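Local coordinates for protein PLP-Dependent L-Arginine Hydroxylase MppP (Streptomyces wadayamensis, PDB 5DJ1) that is a pyridoxal-phosphate-dependent enzyme that hydroxylates L-arginine and belongs to a family of aminotransferases, at residues Ala103-Val108 / Asn125-Val130; Gly210-Val215 / Ser236-Leu241; Arg290-Val295 / Val368-Leu373. All blocks are in the same frame, centred on the assembly; numbering follows the deposited sequence.

Contact 1: residues Ala103-Val108 / Asn125-Val130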
loop_
_atom_site.group_PDB
_atom_site.type_symbol
_atom_site.label_atom_id
_atom_site.label_comp_id
_atom_site.label_asym_id
_atom_site.label_seq_id
_atom_site.Cartn_x
_atom_site.Cartn_y
_atom_site.Cartn_z
ATOM N N ALA B 103 19.332 5.497 1.985
ATOM C CA ALA B 103 20.461 5.135 1.144
ATOM C C ALA B 103 21.652 6.059 1.393
ATOM O O ALA B 103 22.806 5.630 1.319
ATOM C CB ALA B 103 20.051 5.186 -0.329
ATOM N N SER B 104 21.396 7.345 1.653
ATOM C CA SER B 104 22.467 8.338 1.704
ATOM C C SER B 104 22.283 9.406 2.774
ATOM O O SER B 104 23.127 10.290 2.877
ATOM C CB SER B 104 22.593 9.038 0.351
ATOM O OG SER B 104 21.337 9.568 -0.049
ATOM N N VAL B 105 21.212 9.374 3.554
ATOM C CA VAL B 105 20.942 10.393 4.561
ATOM C C VAL B 105 20.938 9.694 5.902
ATOM O O VAL B 105 20.398 8.596 6.018
ATOM C CB VAL B 105 19.594 11.079 4.274
ATOM C CG1 VAL B 105 19.201 12.049 5.365
ATOM C CG2 VAL B 105 19.684 11.783 2.936
ATOM N N ASP B 106 21.535 10.311 6.918
ATOM C CA ASP B 106 21.465 9.745 8.262
ATOM C C ASP B 106 20.514 10.483 9.197
ATOM O O ASP B 106 20.012 9.886 10.158
ATOM C CB ASP B 106 22.853 9.733 8.913
ATOM C CG ASP B 106 23.791 8.763 8.254
ATOM O OD1 ASP B 106 23.327 7.727 7.740
ATOM O OD2 ASP B 106 24.988 9.060 8.229
ATOM N N ARG B 107 20.294 11.758 8.970
ATOM C CA ARG B 107 19.517 12.582 9.876
ATOM C C ARG B 107 18.515 13.413 9.075
ATOM O O ARG B 107 18.825 13.904 7.989
ATOM C CB ARG B 107 20.429 13.494 10.713
ATOM C CG ARG B 107 21.247 12.784 11.787
ATOM C CD ARG B 107 22.448 13.654 12.270
ATOM N NE ARG B 107 23.439 13.817 11.225
ATOM C CZ ARG B 107 24.425 12.948 10.970
ATOM N NH1 ARG B 107 24.544 11.869 11.688
ATOM N NH2 ARG B 107 25.287 13.161 9.988
ATOM N N VAL B 108 17.331 13.612 9.646
ATOM C CA VAL B 108 16.254 14.377 9.035
ATOM C C VAL B 108 15.760 15.398 10.048
ATOM O O VAL B 108 15.532 15.054 11.218
ATOM C CB VAL B 108 15.097 13.460 8.602
ATOM C CG1 VAL B 108 13.877 14.301 8.091
ATOM C CG2 VAL B 108 15.591 12.416 7.541
ATOM N N ASN B 125 13.265 3.223 9.428
ATOM C CA ASN B 125 14.173 3.051 8.312
ATOM C C ASN B 125 15.577 3.564 8.614
ATOM O O ASN B 125 16.401 3.679 7.708
ATOM C CB ASN B 125 13.604 3.720 7.067
ATOM C CG ASN B 125 12.545 2.861 6.415
ATOM O OD1 ASN B 125 12.864 1.928 5.705
ATOM N ND2 ASN B 125 11.296 3.121 6.721
ATOM N N GLY B 126 15.886 3.808 9.873
ATOM C CA GLY B 126 17.257 4.118 10.265
ATOM C C GLY B 126 17.639 5.581 10.281
ATOM O O GLY B 126 18.826 5.882 10.412
ATOM N N LEU B 127 16.686 6.506 10.183
ATOM C CA LEU B 127 17.019 7.923 10.201
ATOM C C LEU B 127 16.943 8.435 11.637
ATOM O O LEU B 127 16.064 8.043 12.406
ATOM C CB LEU B 127 16.077 8.734 9.307
ATOM C CG LEU B 127 16.139 8.692 7.769
ATOM C CD1 LEU B 127 17.546 8.719 7.241
ATOM C CD2 LEU B 127 15.386 7.549 7.207
ATOM N N ASP B 128 17.901 9.270 12.007
ATOM C CA ASP B 128 17.873 9.992 13.268
ATOM C C ASP B 128 17.162 11.335 13.031
ATOM O O ASP B 128 17.277 11.921 11.958
ATOM C CB ASP B 128 19.330 10.153 13.739
ATOM C CG ASP B 128 19.465 10.569 15.173
ATOM O OD1 ASP B 128 18.498 10.427 15.924
ATOM O OD2 ASP B 128 20.572 11.021 15.549
ATOM N N LEU B 129 16.362 11.783 13.990
ATOM C CA LEU B 129 15.517 12.955 13.773
ATOM C C LEU B 129 15.961 14.145 14.610
ATOM O O LEU B 129 16.361 13.979 15.759
ATOM C CB LEU B 129 14.065 12.652 14.116
ATOM C CG LEU B 129 13.486 11.426 13.407
ATOM C CD1 LEU B 129 12.073 11.157 13.897
ATOM C CD2 LEU B 129 13.504 11.633 11.893
ATOM N N VAL B 130 15.835 15.338 14.034
ATOM C CA VAL B 130 16.064 16.608 14.707
ATOM C C VAL B 130 14.756 17.384 14.668
ATOM O O VAL B 130 14.284 17.715 13.584
ATOM C CB VAL B 130 17.180 17.432 14.043
ATOM C CG1 VAL B 130 17.323 18.786 14.782
ATOM C CG2 VAL B 130 18.511 16.651 14.011
HETATM O O HOH W 1 21.106 7.579 11.285
HETATM O O HOH W 2 22.786 10.688 13.836
#

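Contact 2: residues Gly210-Val215 / Ser236-Leu241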
loop_
_atom_site.group_PDB
_atom_site.type_symbol
_atom_site.label_atom_id
_atom_site.label_comp_id
_atom_site.label_asym_id
_atom_site.label_seq_id
_atom_site.Cartn_x
_atom_site.Cartn_y
_atom_site.Cartn_z
ATOM N N GLY B 210 14.954 25.331 -7.334
ATOM C CA GLY B 210 15.942 24.391 -7.806
ATOM C C GLY B 210 16.582 23.530 -6.742
ATOM O O GLY B 210 17.701 23.062 -6.946
ATOM N N CYS B 211 15.923 23.337 -5.594
ATOM C CA CYS B 211 16.406 22.376 -4.615
ATOM C C CYS B 211 16.023 20.958 -5.048
ATOM O O CYS B 211 15.235 20.753 -5.967
ATOM C CB CYS B 211 15.849 22.690 -3.220
ATOM S SG CYS B 211 14.082 22.589 -3.115
ATOM N N ARG B 212 16.628 19.967 -4.397
ATOM C CA ARG B 212 16.094 18.616 -4.468
ATOM C C ARG B 212 14.795 18.591 -3.676
ATOM O O ARG B 212 14.773 19.026 -2.523
ATOM C CB ARG B 212 17.091 17.609 -3.882
ATOM C CG ARG B 212 18.536 17.653 -4.501
ATOM C CD ARG B 212 19.551 17.019 -3.575
ATOM N NE ARG B 212 19.324 15.603 -3.357
ATOM C CZ ARG B 212 19.881 14.890 -2.377
ATOM N NH1 ARG B 212 20.699 15.467 -1.513
ATOM N NH2 ARG B 212 19.627 13.592 -2.277
ATOM N N TRP B 213 13.697 18.121 -4.273
ATOM C CA TRP B 213 12.427 18.187 -3.545
ATOM C C TRP B 213 11.576 16.949 -3.780
ATOM O O TRP B 213 11.699 16.232 -4.782
ATOM C CB TRP B 213 11.628 19.472 -3.884
ATOM C CG TRP B 213 11.327 19.674 -5.355
ATOM C CD1 TRP B 213 12.006 20.458 -6.216
ATOM C CD2 TRP B 213 10.250 19.075 -6.110
ATOM N NE1 TRP B 213 11.429 20.388 -7.492
ATOM C CE2 TRP B 213 10.355 19.540 -7.439
ATOM C CE3 TRP B 213 9.222 18.193 -5.788
ATOM C CZ2 TRP B 213 9.468 19.150 -8.438
ATOM C CZ3 TRP B 213 8.338 17.802 -6.787
ATOM C CH2 TRP B 213 8.466 18.275 -8.088
ATOM N N VAL B 214 10.711 16.702 -2.807
ATOM C CA VAL B 214 9.726 15.640 -2.877
ATOM C C VAL B 214 8.456 16.125 -2.188
ATOM O O VAL B 214 8.507 16.755 -1.129
ATOM C CB VAL B 214 10.257 14.313 -2.272
ATOM C CG1 VAL B 214 10.858 14.514 -0.927
ATOM C CG2 VAL B 214 9.120 13.223 -2.246
ATOM N N VAL B 215 7.315 15.866 -2.809
ATOM C CA VAL B 215 6.016 16.176 -2.224
ATOM C C VAL B 215 5.192 14.905 -2.219
ATOM O O VAL B 215 5.136 14.192 -3.227
ATOM C CB VAL B 215 5.270 17.283 -2.994
ATOM C CG1 VAL B 215 3.909 17.628 -2.326
ATOM C CG2 VAL B 215 6.126 18.532 -3.125
ATOM N N SER B 236 11.622 15.884 -7.690
ATOM C CA SER B 236 12.427 16.567 -8.689
ATOM C C SER B 236 13.275 15.563 -9.464
ATOM O O SER B 236 13.574 14.460 -8.992
ATOM C CB SER B 236 13.350 17.592 -8.034
ATOM O OG SER B 236 14.223 16.948 -7.116
ATOM N N GLU B 237 13.670 15.967 -10.673
ATOM C CA GLU B 237 14.480 15.097 -11.521
ATOM C C GLU B 237 15.903 14.936 -11.012
ATOM O O GLU B 237 16.599 14.022 -11.450
ATOM C CB GLU B 237 14.469 15.654 -12.956
ATOM C CG GLU B 237 13.100 15.473 -13.591
ATOM C CD GLU B 237 13.101 15.558 -15.105
ATOM O OE1 GLU B 237 13.472 16.627 -15.645
ATOM O OE2 GLU B 237 12.706 14.552 -15.741
ATOM N N ASP B 238 16.326 15.765 -10.071
ATOM C CA ASP B 238 17.628 15.655 -9.424
ATOM C C ASP B 238 17.515 15.166 -7.986
ATOM O O ASP B 238 18.424 15.378 -7.182
ATOM C CB ASP B 238 18.344 16.999 -9.457
ATOM C CG ASP B 238 17.603 18.074 -8.663
ATOM O OD1 ASP B 238 16.399 17.881 -8.337
ATOM O OD2 ASP B 238 18.230 19.110 -8.356
ATOM N N ILE B 239 16.439 14.442 -7.669
ATOM C CA ILE B 239 16.177 14.038 -6.287
ATOM C C ILE B 239 17.378 13.311 -5.673
ATOM O O ILE B 239 17.684 13.472 -4.484
ATOM C CB ILE B 239 14.886 13.194 -6.228
ATOM C CG1 ILE B 239 14.521 12.801 -4.792
ATOM C CG2 ILE B 239 14.991 11.932 -7.083
ATOM C CD1 ILE B 239 14.379 14.026 -3.857
ATOM N N GLY B 240 18.073 12.498 -6.459
ATOM C CA GLY B 240 19.286 11.846 -5.988
ATOM C C GLY B 240 19.076 10.762 -4.957
ATOM O O GLY B 240 19.955 10.521 -4.133
ATOM N N LEU B 241 17.899 10.156 -4.940
ATOM C CA LEU B 241 17.492 9.091 -4.051
ATOM C C LEU B 241 16.893 7.998 -4.923
ATOM O O LEU B 241 16.296 8.311 -5.956
ATOM C CB LEU B 241 16.432 9.565 -3.045
ATOM C CG LEU B 241 16.696 10.731 -2.100
ATOM C CD1 LEU B 241 15.384 11.005 -1.307
ATOM C CD2 LEU B 241 17.883 10.475 -1.157
#

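Contact 3: residues Arg290-Val295 / Val368-Leu373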
loop_
_atom_site.group_PDB
_atom_site.type_symbol
_atom_site.label_atom_id
_atom_site.label_comp_id
_atom_site.label_asym_id
_atom_site.label_seq_id
_atom_site.Cartn_x
_atom_site.Cartn_y
_atom_site.Cartn_z
ATOM N N ARG B 290 -18.165 26.585 19.998
ATOM C CA ARG B 290 -19.270 27.160 20.762
ATOM C C ARG B 290 -19.678 26.263 21.925
ATOM O O ARG B 290 -20.041 26.770 22.988
ATOM C CB ARG B 290 -20.454 27.442 19.837
ATOM C CG ARG B 290 -20.168 28.635 18.908
ATOM C CD ARG B 290 -21.241 28.882 17.831
ATOM N NE ARG B 290 -22.458 29.486 18.373
ATOM C CZ ARG B 290 -22.544 30.735 18.842
ATOM N NH1 ARG B 290 -21.474 31.533 18.862
ATOM N NH2 ARG B 290 -23.706 31.188 19.303
ATOM N N ALA B 291 -19.579 24.937 21.763
ATOM C CA ALA B 291 -19.908 24.023 22.855
ATOM C C ALA B 291 -18.927 24.113 24.024
ATOM O O ALA B 291 -19.298 23.775 25.157
ATOM C CB ALA B 291 -19.944 22.593 22.342
ATOM N N LEU B 292 -17.677 24.538 23.789
ATOM C CA LEU B 292 -16.659 24.497 24.833
ATOM C C LEU B 292 -16.109 25.856 25.245
ATOM O O LEU B 292 -15.387 25.925 26.249
ATOM C CB LEU B 292 -15.470 23.626 24.397
ATOM C CG LEU B 292 -15.702 22.151 24.085
ATOM C CD1 LEU B 292 -14.414 21.513 23.549
ATOM C CD2 LEU B 292 -16.176 21.418 25.316
ATOM N N ALA B 293 -16.401 26.926 24.507
ATOM C CA ALA B 293 -15.714 28.194 24.745
ATOM C C ALA B 293 -16.037 28.772 26.119
ATOM O O ALA B 293 -15.191 29.444 26.718
ATOM C CB ALA B 293 -16.074 29.202 23.658
ATOM N N GLY B 294 -17.241 28.536 26.633
ATOM C CA GLY B 294 -17.580 29.043 27.949
ATOM C C GLY B 294 -16.996 28.283 29.123
ATOM O O GLY B 294 -17.180 28.690 30.268
ATOM N N VAL B 295 -16.294 27.190 28.882
ATOM C CA VAL B 295 -15.856 26.295 29.950
ATOM C C VAL B 295 -14.556 26.819 30.540
ATOM O O VAL B 295 -13.616 27.136 29.805
ATOM C CB VAL B 295 -15.680 24.871 29.404
ATOM C CG1 VAL B 295 -15.145 23.931 30.493
ATOM C CG2 VAL B 295 -17.010 24.377 28.866
ATOM N N VAL B 368 -20.366 15.363 25.691
ATOM C CA VAL B 368 -19.750 14.596 26.774
ATOM C C VAL B 368 -18.493 15.302 27.248
ATOM O O VAL B 368 -18.249 15.442 28.451
ATOM C CB VAL B 368 -19.422 13.164 26.316
ATOM C CG1 VAL B 368 -18.768 12.358 27.448
ATOM C CG2 VAL B 368 -20.653 12.470 25.823
ATOM N N LEU B 369 -17.656 15.722 26.302
ATOM C CA LEU B 369 -16.419 16.404 26.661
ATOM C C LEU B 369 -16.702 17.642 27.500
ATOM O O LEU B 369 -16.026 17.890 28.507
ATOM C CB LEU B 369 -15.644 16.762 25.393
ATOM C CG LEU B 369 -14.350 17.556 25.551
ATOM C CD1 LEU B 369 -13.342 16.830 26.426
ATOM C CD2 LEU B 369 -13.753 17.830 24.187
ATOM N N ARG B 370 -17.707 18.430 27.110
ATOM C CA ARG B 370 -18.096 19.581 27.918
ATOM C C ARG B 370 -18.457 19.153 29.336
ATOM O O ARG B 370 -18.008 19.764 30.311
ATOM C CB ARG B 370 -19.265 20.315 27.265
ATOM C CG ARG B 370 -19.663 21.588 28.002
ATOM C CD ARG B 370 -20.895 22.255 27.423
ATOM N NE ARG B 370 -21.207 23.450 28.204
ATOM C CZ ARG B 370 -22.136 24.354 27.887
ATOM N NH1 ARG B 370 -22.849 24.219 26.775
ATOM N NH2 ARG B 370 -22.347 25.403 28.684
ATOM N N THR B 371 -19.268 18.097 29.468
ATOM C CA THR B 371 -19.687 17.637 30.789
ATOM C C THR B 371 -18.479 17.227 31.628
ATOM O O THR B 371 -18.399 17.558 32.816
ATOM C CB THR B 371 -20.681 16.467 30.664
ATOM O OG1 THR B 371 -21.831 16.857 29.893
ATOM C CG2 THR B 371 -21.173 16.029 32.034
ATOM N N VAL B 372 -17.526 16.523 31.013
ATOM C CA VAL B 372 -16.322 16.064 31.703
ATOM C C VAL B 372 -15.494 17.248 32.191
ATOM O O VAL B 372 -15.021 17.268 33.333
ATOM C CB VAL B 372 -15.498 15.156 30.771
ATOM C CG1 VAL B 372 -14.069 14.989 31.288
ATOM C CG2 VAL B 372 -16.172 13.811 30.603
ATOM N N LEU B 373 -15.267 18.232 31.316
ATOM C CA LEU B 373 -14.470 19.396 31.692
ATOM C C LEU B 373 -15.153 20.260 32.734
ATOM O O LEU B 373 -14.454 20.958 33.476
ATOM C CB LEU B 373 -14.148 20.243 30.462
ATOM C CG LEU B 373 -13.322 19.542 29.378
ATOM C CD1 LEU B 373 -13.139 20.444 28.156
ATOM C CD2 LEU B 373 -11.952 19.070 29.902
#

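Contact 1: residues Ala103-Val108 / Asn125-Val130
Val108 and Leu127 meet at a slant in a buried, apolar seam, with CG2 of Val108 at 3.8 Å from CG of Leu127. In Leu127, chi1 of -73° sets CG beside the backbone N, and the second torsion, -42°, turns CD1 onto the carbonyl O of Val105 at 3.1 Å. Leu129, paired with Val108 on the neighbouring strand, lies on the same face of the sheet, its CD2 at 4.1 Å from Val108 CB, and Leu122 of helix 116-124 covers both. The opposite face is exposed and suits charged residues: Arg107 CG passes Asp128 CB at 3.8 Å, the guanidinium and carboxylate planes 83° apart. Arg107 NH1 and Asp128 OD2 are 5.6 Å apart, too far to pair, and a water bridges them, while Arg107 NE bonds Ser149 O. Backbone bonds hold the pairing: Asp128 N to Asp106 O (2.9 Å), Val108 N to Asp128 O (2.9 Å) and Val130 N to Val108 O (2.8 Å). Gly126, at positive phi, ends helix 116-124 in a Schellman motif; a CB there would jam against Asn125 O. Two parallel strands joined through that helix form a classic beta-alpha-beta crossover at the sheet's outer strand.

Contact 2: residues Gly210-Val215 / Ser236-Leu241
The indole of Trp213 carries Ser236 on one face: CB sits 3.5 Å from the centroid of the five-membered ring, only 14° off its normal, a CH-pi contact, and the Ser236 backbone N lies above the ring as well. The second flat group, the guanidinium of Arg212, is used at its edge. NE and NH2 both grip the carbonyl O of Ile239, each at 2.9 Å, and that oxygen lies in the guanidinium plane. The two donors reach it differently: NH2 comes in the carbonyl plane, whereas NE stands 52° out of it. Leu241 CD2 lies near the guanidinium plane too, beyond NH2. Arginine suits the place because NH1 still has Gly182 O to bond; an alanine here would probably leave Ile239 O without either donor and the turn free to shift.

The segments join strand 212-218 to the loop leaving strand 231-235, its antiparallel neighbour in the mixed seven-stranded sheet of the large domain of aminotransferase-like, fold type I enzymes. Just past that strand, Ser236 N still donates to Trp213 O (2.9 Å). With OG between the backbone N and the carbonyl carbon (chi1 60°), the hydroxyl takes the backbone N-H of Trp213 at 3.1 Å and gives its own proton to Asp238 OD1 at 2.7 Å. A serine, small enough to lie flat against the indole face and able both to accept and to donate, fits this position well. Asp238 belongs to the type I turn from Ser236 to Ile239, after which Gly240, at positive phi, passes Arg212 NH2 where a CB would be tight. Ile239 sends CD1 back to 3.6 Å from Trp213 O, and Val184 of strand 184-188, the parallel neighbour of strand 212-218, touches its side chain.

Contact 3: residues Arg290-Val295 / Val368-Leu373
Leu292 and Arg370 meet where the end of the long helix 256-292 packs on the C-terminal helix 359-374, a helix-to-helix contact in what the aminotransferase fold would make the small domain. The CD2 methyl of Leu292 rests on the backbone of the second helix, 3.7 Å from Arg370 CA, while its CD1 meets Leu369 CD2 at 3.8 Å, the two leucine side chains crossing at about a right angle. The side chain of Val295 is directed toward the same helix and divides its branches: CG1 lies 3.8 Å from Leu373 CB, and CG2 lies 3.9 Å from Arg370 CG. No hydrogen bond links the segments; apolar branches, which fit closely without needing polar mates, and the methylenes of Arg370 make the contact.

Arg370 serves as an aliphatic arm. Its CG is anti to the backbone N (chi1 -176°) and the chain runs extended to NE, which draws the methylenes past the backbone of Ala291; CD comes to 3.2 Å from Ala291 O. The small side chain of Ala291 suits a place where such an arm passes close to the backbone. The charged end is exposed, and NE forms a salt bridge to Glu374 one turn further on.

A second shell sets the leucines. Val322 of helix 319-328 touches both Leu369 and Leu373, and Leu326 also packs on Leu369. Strand 309-314 adds Val312 against Leu292 and Phe314 against Leu373. Val295 itself is placed by the type I turn from Leu292 to Val295, in which Val295 N bonds Leu292 O at 3.1 Å.

Overall arrangement
The three contacts follow one another along the chain, each closing before the next opens. Contacts 1 and 2 have centres 17 Å apart and belong to the same seven-stranded mixed sheet: contact 1 joins its outermost strand 128-133 to strand 107-112, and contact 2 lies toward its other side, on strand 212-218. They touch through packing of Ser104 OG on Leu241 CD2 at 3.7 Å. Contact 3 stands apart, its centre 42 Å from contact 1 and 46 Å from contact 2, on the far side of the chain's centre from contact 2. It packs helices 256-292 and 359-374 beside the smaller antiparallel sheet, probably the small domain of this fold.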